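Local structure of possible prolidase (Bifidobacterium longum NCC2705, 2P9B) at residues I202-G208 with V243-S249; V261-G267 with Y288-T294. The protein probably hydrolyses carbon-nitrogen bonds as a member of the amidohydrolase family, and may be a prolidase. One frame throughout, in Å; residues are numbered along the deposited sequence.

Contact 1 of 2, residues I202-G208 with V243-S249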
ATOM      1  N   ILE A 202       0.048  -5.489 -11.706  1.00 11.30           N
ATOM      2  CA  ILE A 202       1.053  -6.469 -12.117  1.00 11.52           C
ATOM      3  C   ILE A 202       2.272  -6.316 -11.217  1.00 11.32           C
ATOM      4  O   ILE A 202       2.648  -5.196 -10.862  1.00 13.95           O
ATOM      5  CB  ILE A 202       1.504  -6.255 -13.584  1.00 12.31           C
ATOM      6  CG1 ILE A 202       0.367  -6.607 -14.548  1.00 13.51           C
ATOM      7  CG2 ILE A 202       2.719  -7.127 -13.887  1.00 11.50           C
ATOM      8  CD1 ILE A 202      -0.018  -8.081 -14.549  1.00 14.51           C
ATOM      9  N   LYS A 203       2.876  -7.440 -10.843  1.00 11.93           N
ATOM     10  CA  LYS A 203       4.073  -7.436 -10.010  1.00 12.98           C
ATOM     11  C   LYS A 203       5.179  -8.240 -10.690  1.00 12.58           C
ATOM     12  O   LYS A 203       4.969  -9.388 -11.089  1.00 13.90           O
ATOM     13  CB  LYS A 203       3.782  -8.053  -8.638  1.00 14.71           C
ATOM     14  CG  LYS A 203       5.019  -8.258  -7.771  1.00 18.21           C
ATOM     15  CD  LYS A 203       5.720  -6.936  -7.485  1.00 19.87           C
ATOM     16  CE  LYS A 203       6.740  -7.098  -6.367  1.00 23.30           C
ATOM     17  NZ  LYS A 203       7.155  -5.780  -5.822  1.00 24.47           N
ATOM     18  N   ILE A 204       6.347  -7.620 -10.829  1.00 13.77           N
ATOM     19  CA  ILE A 204       7.509  -8.260 -11.437  1.00 13.32           C
ATOM     20  C   ILE A 204       8.625  -8.293 -10.398  1.00 12.77           C
ATOM     21  O   ILE A 204       8.786  -7.342  -9.631  1.00 15.05           O
ATOM     22  CB  ILE A 204       8.056  -7.445 -12.641  1.00 13.64           C
ATOM     23  CG1 ILE A 204       6.962  -7.209 -13.682  1.00 15.91           C
ATOM     24  CG2 ILE A 204       9.222  -8.184 -13.282  1.00 15.34           C
ATOM     25  CD1 ILE A 204       7.369  -6.209 -14.755  1.00 18.03           C
ATOM     26  N   ALA A 205       9.383  -9.384 -10.363  1.00 13.35           N
ATOM     27  CA  ALA A 205      10.521  -9.486  -9.458  1.00 14.61           C
ATOM     28  C   ALA A 205      11.726  -9.165 -10.347  1.00 14.82           C
ATOM     29  O   ALA A 205      12.178 -10.009 -11.117  1.00 16.66           O
ATOM     30  CB  ALA A 205      10.631 -10.898  -8.891  1.00 15.79           C
ATOM     31  N   ALA A 206      12.220  -7.936 -10.266  1.00 14.76           N
ATOM     32  CA  ALA A 206      13.362  -7.524 -11.084  1.00 15.49           C
ATOM     33  C   ALA A 206      14.662  -8.075 -10.524  1.00 16.76           C
ATOM     34  O   ALA A 206      15.623  -8.304 -11.259  1.00 17.55           O
ATOM     35  CB  ALA A 206      13.438  -6.002 -11.146  1.00 16.11           C
ATOM     36  N   THR A 207      14.676  -8.289  -9.213  1.00 17.26           N
ATOM     37  CA  THR A 207      15.852  -8.787  -8.516  1.00 19.15           C
ATOM     38  C   THR A 207      15.450  -9.810  -7.461  1.00 21.25           C
ATOM     39  O   THR A 207      14.275 -10.156  -7.332  1.00 20.95           O
ATOM     40  CB  THR A 207      16.557  -7.638  -7.784  1.00 18.78           C
ATOM     41  OG1 THR A 207      15.677  -7.122  -6.779  1.00 18.24           O
ATOM     42  CG2 THR A 207      16.904  -6.519  -8.750  1.00 19.41           C
ATOM     43  N   GLY A 208      16.441 -10.283  -6.704  1.00 22.58           N
ATOM     44  CA  GLY A 208      16.180 -11.224  -5.632  1.00 23.90           C
ATOM     45  C   GLY A 208      15.654 -10.428  -4.452  1.00 24.43           C
ATOM     46  O   GLY A 208      15.450  -9.221  -4.575  1.00 23.31           O
ATOM     47  N   VAL A 243       2.148  -1.309 -13.206  1.00 11.54           N
ATOM     48  CA  VAL A 243       3.137  -2.342 -12.948  1.00 11.65           C
ATOM     49  C   VAL A 243       4.102  -1.958 -11.835  1.00 12.37           C
ATOM     50  O   VAL A 243       4.598  -0.836 -11.790  1.00 12.70           O
ATOM     51  CB  VAL A 243       3.951  -2.622 -14.229  1.00 12.60           C
ATOM     52  CG1 VAL A 243       5.011  -3.680 -13.967  1.00 13.07           C
ATOM     53  CG2 VAL A 243       3.013  -3.055 -15.346  1.00 13.24           C
ATOM     54  N   GLY A 244       4.350  -2.906 -10.938  1.00 10.33           N
ATOM     55  CA  GLY A 244       5.275  -2.689  -9.847  1.00 10.55           C
ATOM     56  C   GLY A 244       6.403  -3.684  -9.996  1.00 10.89           C
ATOM     57  O   GLY A 244       6.198  -4.807 -10.465  1.00 11.79           O
ATOM     58  N   ALA A 245       7.608  -3.274  -9.625  1.00 10.84           N
ATOM     59  CA  ALA A 245       8.747  -4.165  -9.721  1.00 11.30           C
ATOM     60  C   ALA A 245       9.496  -4.123  -8.410  1.00 12.47           C
ATOM     61  O   ALA A 245       9.776  -3.057  -7.874  1.00 13.78           O
ATOM     62  CB  ALA A 245       9.663  -3.737 -10.857  1.00 13.49           C
ATOM     63  N   HIS A 246       9.788  -5.297  -7.883  1.00 14.27           N
ATOM     64  CA  HIS A 246      10.528  -5.389  -6.648  1.00 16.29           C
ATOM     65  C   HIS A 246      11.999  -5.386  -7.069  1.00 15.44           C
ATOM     66  O   HIS A 246      12.425  -6.197  -7.889  1.00 15.36           O
ATOM     67  CB  HIS A 246      10.089  -6.664  -5.915  1.00 24.53           C
ATOM     68  CG  HIS A 246      11.196  -7.607  -5.584  1.00 31.64           C
ATOM     69  ND1 HIS A 246      12.139  -7.339  -4.615  1.00 34.78           N
ATOM     70  CD2 HIS A 246      11.473  -8.848  -6.049  1.00 35.28           C
ATOM     71  CE1 HIS A 246      12.945  -8.378  -4.493  1.00 36.57           C
ATOM     72  NE2 HIS A 246      12.564  -9.308  -5.351  1.00 37.30           N
ATOM     73  N   ALA A 247      12.755  -4.425  -6.547  1.00 15.02           N
ATOM     74  CA  ALA A 247      14.170  -4.302  -6.881  1.00 15.70           C
ATOM     75  C   ALA A 247      14.916  -3.755  -5.674  1.00 16.91           C
ATOM     76  O   ALA A 247      14.509  -2.749  -5.095  1.00 16.70           O
ATOM     77  CB  ALA A 247      14.342  -3.373  -8.072  1.00 15.85           C
ATOM     78  N   GLN A 248      16.000  -4.426  -5.293  1.00 17.03           N
ATOM     79  CA  GLN A 248      16.800  -3.995  -4.151  1.00 17.06           C
ATOM     80  C   GLN A 248      18.251  -3.668  -4.509  1.00 17.99           C
ATOM     81  O   GLN A 248      19.155  -3.795  -3.682  1.00 18.97           O
ATOM     82  CB  GLN A 248      16.753  -5.047  -3.027  1.00 17.85           C
ATOM     83  CG  GLN A 248      16.758  -6.517  -3.463  1.00 18.00           C
ATOM     84  CD  GLN A 248      18.075  -6.971  -4.081  1.00 18.97           C
ATOM     85  OE1 GLN A 248      18.768  -7.842  -3.539  1.00 19.95           O
ATOM     86  NE2 GLN A 248      18.418  -6.397  -5.221  1.00 16.66           N
ATOM     87  N   SER A 249      18.459  -3.230  -5.746  1.00 17.53           N
ATOM     88  CA  SER A 249      19.791  -2.869  -6.218  1.00 17.86           C
ATOM     89  C   SER A 249      19.652  -1.789  -7.277  1.00 16.94           C
ATOM     90  O   SER A 249      18.664  -1.745  -8.002  1.00 15.80           O
ATOM     91  CB  SER A 249      20.494  -4.081  -6.831  1.00 18.91           C
ATOM     92  OG  SER A 249      19.887  -4.452  -8.061  1.00 21.25           O
TER

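Contact 2 of 2, residues V261-G267 with Y288-T294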
ATOM      1  N   VAL A 261       8.348   0.663 -15.624  1.00 13.05           N
ATOM      2  CA  VAL A 261       7.651   0.217 -14.420  1.00 12.70           C
ATOM      3  C   VAL A 261       7.108   1.429 -13.675  1.00 13.12           C
ATOM      4  O   VAL A 261       7.808   2.427 -13.492  1.00 15.68           O
ATOM      5  CB  VAL A 261       8.608  -0.583 -13.492  1.00 12.95           C
ATOM      6  CG1 VAL A 261       7.956  -0.850 -12.145  1.00 14.49           C
ATOM      7  CG2 VAL A 261       8.974  -1.893 -14.148  1.00 13.97           C
ATOM      8  N   ASP A 262       5.858   1.335 -13.238  1.00 11.40           N
ATOM      9  CA  ASP A 262       5.202   2.432 -12.535  1.00 11.79           C
ATOM     10  C   ASP A 262       5.597   2.622 -11.075  1.00 12.08           C
ATOM     11  O   ASP A 262       5.630   3.751 -10.584  1.00 13.38           O
ATOM     12  CB  ASP A 262       3.704   2.246 -12.670  1.00 11.42           C
ATOM     13  CG  ASP A 262       3.300   2.104 -14.115  1.00 13.84           C
ATOM     14  OD1 ASP A 262       3.321   3.129 -14.830  1.00 14.88           O
ATOM     15  OD2 ASP A 262       2.997   0.972 -14.540  1.00 13.94           O
ATOM     16  N   THR A 263       5.884   1.527 -10.380  1.00 11.78           N
ATOM     17  CA  THR A 263       6.289   1.627  -8.984  1.00 11.57           C
ATOM     18  C   THR A 263       7.471   0.722  -8.688  1.00 11.80           C
ATOM     19  O   THR A 263       7.540  -0.409  -9.171  1.00 12.34           O
ATOM     20  CB  THR A 263       5.144   1.240  -8.014  1.00 11.64           C
ATOM     21  OG1 THR A 263       4.790  -0.133  -8.211  1.00 12.40           O
ATOM     22  CG2 THR A 263       3.933   2.117  -8.239  1.00 13.28           C
ATOM     23  N   ILE A 264       8.407   1.238  -7.905  1.00 11.07           N
ATOM     24  CA  ILE A 264       9.571   0.463  -7.510  1.00 10.60           C
ATOM     25  C   ILE A 264       9.349   0.099  -6.045  1.00 10.73           C
ATOM     26  O   ILE A 264       9.115   0.985  -5.222  1.00 11.44           O
ATOM     27  CB  ILE A 264      10.867   1.295  -7.607  1.00  9.84           C
ATOM     28  CG1 ILE A 264      11.117   1.720  -9.059  1.00 12.11           C
ATOM     29  CG2 ILE A 264      12.044   0.493  -7.045  1.00 11.68           C
ATOM     30  CD1 ILE A 264      11.375   0.573 -10.022  1.00 14.82           C
ATOM     31  N   GLU A 265       9.396  -1.195  -5.730  1.00 11.79           N
ATOM     32  CA  GLU A 265       9.223  -1.652  -4.354  1.00 12.48           C
ATOM     33  C   GLU A 265      10.585  -1.945  -3.742  1.00 12.85           C
ATOM     34  O   GLU A 265      11.426  -2.587  -4.368  1.00 13.72           O
ATOM     35  CB  GLU A 265       8.362  -2.916  -4.276  1.00 14.96           C
ATOM     36  CG  GLU A 265       6.867  -2.655  -4.340  1.00 22.54           C
ATOM     37  CD  GLU A 265       6.437  -2.120  -5.677  1.00 24.26           C
ATOM     38  OE1 GLU A 265       6.775  -2.761  -6.695  1.00 29.37           O
ATOM     39  OE2 GLU A 265       5.760  -1.071  -5.713  1.00 18.98           O
ATOM     40  N   HIS A 266      10.767  -1.474  -2.510  1.00 14.31           N
ATOM     41  CA  HIS A 266      12.007  -1.614  -1.746  1.00 15.63           C
ATOM     42  C   HIS A 266      12.980  -0.543  -2.229  1.00 15.13           C
ATOM     43  O   HIS A 266      13.173   0.474  -1.568  1.00 15.77           O
ATOM     44  CB  HIS A 266      12.611  -3.013  -1.914  1.00 20.33           C
ATOM     45  CG  HIS A 266      11.789  -4.104  -1.299  1.00 25.89           C
ATOM     46  ND1 HIS A 266      10.537  -4.448  -1.764  1.00 30.90           N
ATOM     47  CD2 HIS A 266      12.041  -4.928  -0.255  1.00 30.92           C
ATOM     48  CE1 HIS A 266      10.053  -5.437  -1.032  1.00 31.85           C
ATOM     49  NE2 HIS A 266      10.946  -5.747  -0.110  1.00 33.65           N
ATOM     50  N   GLY A 267      13.584  -0.767  -3.389  1.00 15.28           N
ATOM     51  CA  GLY A 267      14.496   0.226  -3.926  1.00 14.36           C
ATOM     52  C   GLY A 267      15.935   0.091  -3.475  1.00 14.86           C
ATOM     53  O   GLY A 267      16.310  -0.882  -2.825  1.00 15.26           O
ATOM     54  N   TYR A 288       5.529   8.946 -15.085  1.00 15.97           N
ATOM     55  CA  TYR A 288       6.401   9.042 -13.920  1.00 15.66           C
ATOM     56  C   TYR A 288       6.366   7.726 -13.156  1.00 14.45           C
ATOM     57  O   TYR A 288       5.445   6.938 -13.318  1.00 14.49           O
ATOM     58  CB  TYR A 288       5.937  10.179 -13.000  1.00 17.65           C
ATOM     59  CG  TYR A 288       4.728   9.837 -12.160  1.00 18.24           C
ATOM     60  CD1 TYR A 288       4.873   9.296 -10.882  1.00 20.38           C
ATOM     61  CD2 TYR A 288       3.438  10.030 -12.649  1.00 20.32           C
ATOM     62  CE1 TYR A 288       3.762   8.958 -10.114  1.00 19.92           C
ATOM     63  CE2 TYR A 288       2.323   9.696 -11.891  1.00 21.22           C
ATOM     64  CZ  TYR A 288       2.492   9.160 -10.625  1.00 22.18           C
ATOM     65  OH  TYR A 288       1.389   8.815  -9.874  1.00 23.30           O
ATOM     66  N   SER A 289       7.381   7.496 -12.330  1.00 14.05           N
ATOM     67  CA  SER A 289       7.439   6.285 -11.525  1.00 12.94           C
ATOM     68  C   SER A 289       7.451   6.711 -10.069  1.00 12.54           C
ATOM     69  O   SER A 289       7.870   7.820  -9.748  1.00 13.92           O
ATOM     70  CB  SER A 289       8.691   5.475 -11.861  1.00 14.30           C
ATOM     71  OG  SER A 289       8.606   4.951 -13.173  1.00 13.37           O
ATOM     72  N   ALA A 290       6.965   5.843  -9.191  1.00 11.78           N
ATOM     73  CA  ALA A 290       6.929   6.154  -7.774  1.00 11.68           C
ATOM     74  C   ALA A 290       7.732   5.121  -7.000  1.00 11.53           C
ATOM     75  O   ALA A 290       7.992   4.029  -7.498  1.00 12.39           O
ATOM     76  CB  ALA A 290       5.484   6.176  -7.273  1.00 10.59           C
ATOM     77  N   LEU A 291       8.128   5.481  -5.786  1.00 11.78           N
ATOM     78  CA  LEU A 291       8.895   4.582  -4.931  1.00 11.53           C
ATOM     79  C   LEU A 291       8.058   4.142  -3.730  1.00  9.94           C
ATOM     80  O   LEU A 291       7.404   4.967  -3.097  1.00 11.09           O
ATOM     81  CB  LEU A 291      10.153   5.293  -4.433  1.00 10.65           C
ATOM     82  CG  LEU A 291      11.005   4.547  -3.403  1.00 11.53           C
ATOM     83  CD1 LEU A 291      11.626   3.310  -4.032  1.00 13.54           C
ATOM     84  CD2 LEU A 291      12.087   5.464  -2.881  1.00 12.99           C
ATOM     85  N   ILE A 292       8.072   2.842  -3.430  1.00 11.14           N
ATOM     86  CA  ILE A 292       7.353   2.293  -2.272  1.00 10.53           C
ATOM     87  C   ILE A 292       8.452   1.603  -1.453  1.00 10.90           C
ATOM     88  O   ILE A 292       8.692   0.410  -1.608  1.00 12.35           O
ATOM     89  CB  ILE A 292       6.294   1.229  -2.682  1.00 11.57           C
ATOM     90  CG1 ILE A 292       5.402   1.765  -3.811  1.00 12.27           C
ATOM     91  CG2 ILE A 292       5.395   0.894  -1.477  1.00 11.93           C
ATOM     92  CD1 ILE A 292       4.550   2.941  -3.419  1.00 14.04           C
ATOM     93  N   PRO A 293       9.136   2.351  -0.570  1.00 11.78           N
ATOM     94  CA  PRO A 293      10.222   1.807   0.256  1.00 12.23           C
ATOM     95  C   PRO A 293       9.966   0.506   1.008  1.00 12.26           C
ATOM     96  O   PRO A 293      10.872  -0.316   1.140  1.00 14.02           O
ATOM     97  CB  PRO A 293      10.546   2.958   1.210  1.00 13.88           C
ATOM     98  CG  PRO A 293      10.180   4.173   0.417  1.00 14.41           C
ATOM     99  CD  PRO A 293       8.867   3.754  -0.208  1.00 11.34           C
ATOM    100  N   THR A 294       8.748   0.323   1.506  1.00 13.08           N
ATOM    101  CA  THR A 294       8.401  -0.873   2.274  1.00 13.49           C
ATOM    102  C   THR A 294       9.446  -1.141   3.361  1.00 13.04           C
ATOM    103  O   THR A 294       9.937  -2.260   3.513  1.00 13.30           O
ATOM    104  CB  THR A 294       8.277  -2.125   1.368  1.00 16.55           C
ATOM    105  OG1 THR A 294       9.575  -2.540   0.932  1.00 22.12           O
ATOM    106  CG2 THR A 294       7.433  -1.813   0.144  1.00 15.18           C
TER
HETATM  107  O   HOH W   1       2.970   5.649 -14.194  1.00 15.31           O
HETATM  108  O   HOH W   2       3.757   5.747 -10.933  1.00 17.54           O

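Contact 1 of 2, residues I202-G208 with V243-S249
The imidazole of H246 carries T207 OG1 over one face, 3.7 Å above the plane and displaced toward the rim, while A205 CB meets its edge in plane, 3.6 Å from H246 CD2. The ring's rotation is less certain where H246 CE1 is modelled too close to G208 O. An alanine in place of H246 would probably uncover T207 OG1 on its ring side and leave A205 CB and the turn at T207 without the ring that packs against them. T207 OG1 also accepts the backbone N-H of Q248 (3.1 Å, 148°), a bond made possible by its position between backbone N and carbonyl carbon (chi1 64°). From the same side of the sheet as H246, K203 bends at chi2 and brings CE to 3.4 Å from H246 CB; its ammonium forms a salt bridge with E265. On the other face, I204 CD1 reaches V243 CG1 at 3.5 Å. The strands pair in parallel through hydrogen bonds from G244 N to I202 O, I204 N to G244 O and H246 N to I204 O; A206 N to H246 O is more bent (N-H...O 136°). Helix 226-238 lies between them in the chain, a beta-alpha-beta crossover as expected of the family's TIM-barrel fold, and covers I202, I204 and V243; helix 250-259 covers A245 and A247, and strand 263-264 pairs with the far side of 243-247.

Contact 2 of 2, residues V261-G267 with Y288-T294
S289 OG donates to V261 O at 2.7 Å, nearly in line with the carbonyl bond, and N281 is a further partner of that hydroxyl. T263 OG1 donates to the syn lone pair of E265 OE2 at 2.8 Å, and R133 bonds both residues. Two waters join D262 to Y288 O, one through OD1 of D262 and the other through its backbone O, while OD2 bonds H237. Backbone hydrogen bonds run alternately from A290 N to D262 O, I264 N to A290 O, I292 N to I264 O and H266 N to I292 O, the third with an N-H...O angle of 166°. The ladder shows parallel pairing; with helix 272-279 between the strands in the chain, this is a beta-alpha-beta unit, as in the TIM-barrel fold of the family. At its C-terminal end T294 OG1 donates to P293 O at 2.6 Å, from above the carbonyl plane, and stands 3.3 Å above the H266 ring, over its centre. With CG anti to its carbonyl carbon (chi1 -67°), H266 sets that ring beneath the hydroxyl. Farther back, I292 CG1 lies alongside E265 and touches OE2 at 3.4 Å. On the opposite face L291 CD1 meets I264 CG2 at 4.1 Å, and F278 of helix 272-279 packs on both residues.

How the contacts relate
Contacts 1 and 2 are successive parts of one parallel sheet in the order 202-205, 243-247, 263-264, 290-292, with their centres about 9 Å apart. The middle two strands are neighbours, so the contacts join directly: A247 O lies 2.8 Å from G267 N, and D262 OD2 lies 2.8 Å from V243 N, both probable hydrogen bonds. G244, lacking a side chain, brings its CA to 3.1 Å from T263 OG1. The K203-E265 salt bridge also spans the two contacts. Both side chains touch a possible, unconfirmed vacant metal site formed by H77, H79 and D345; in contact 2, H266 touches D345 and T294 touches H77, consistent with an amidohydrolase active site.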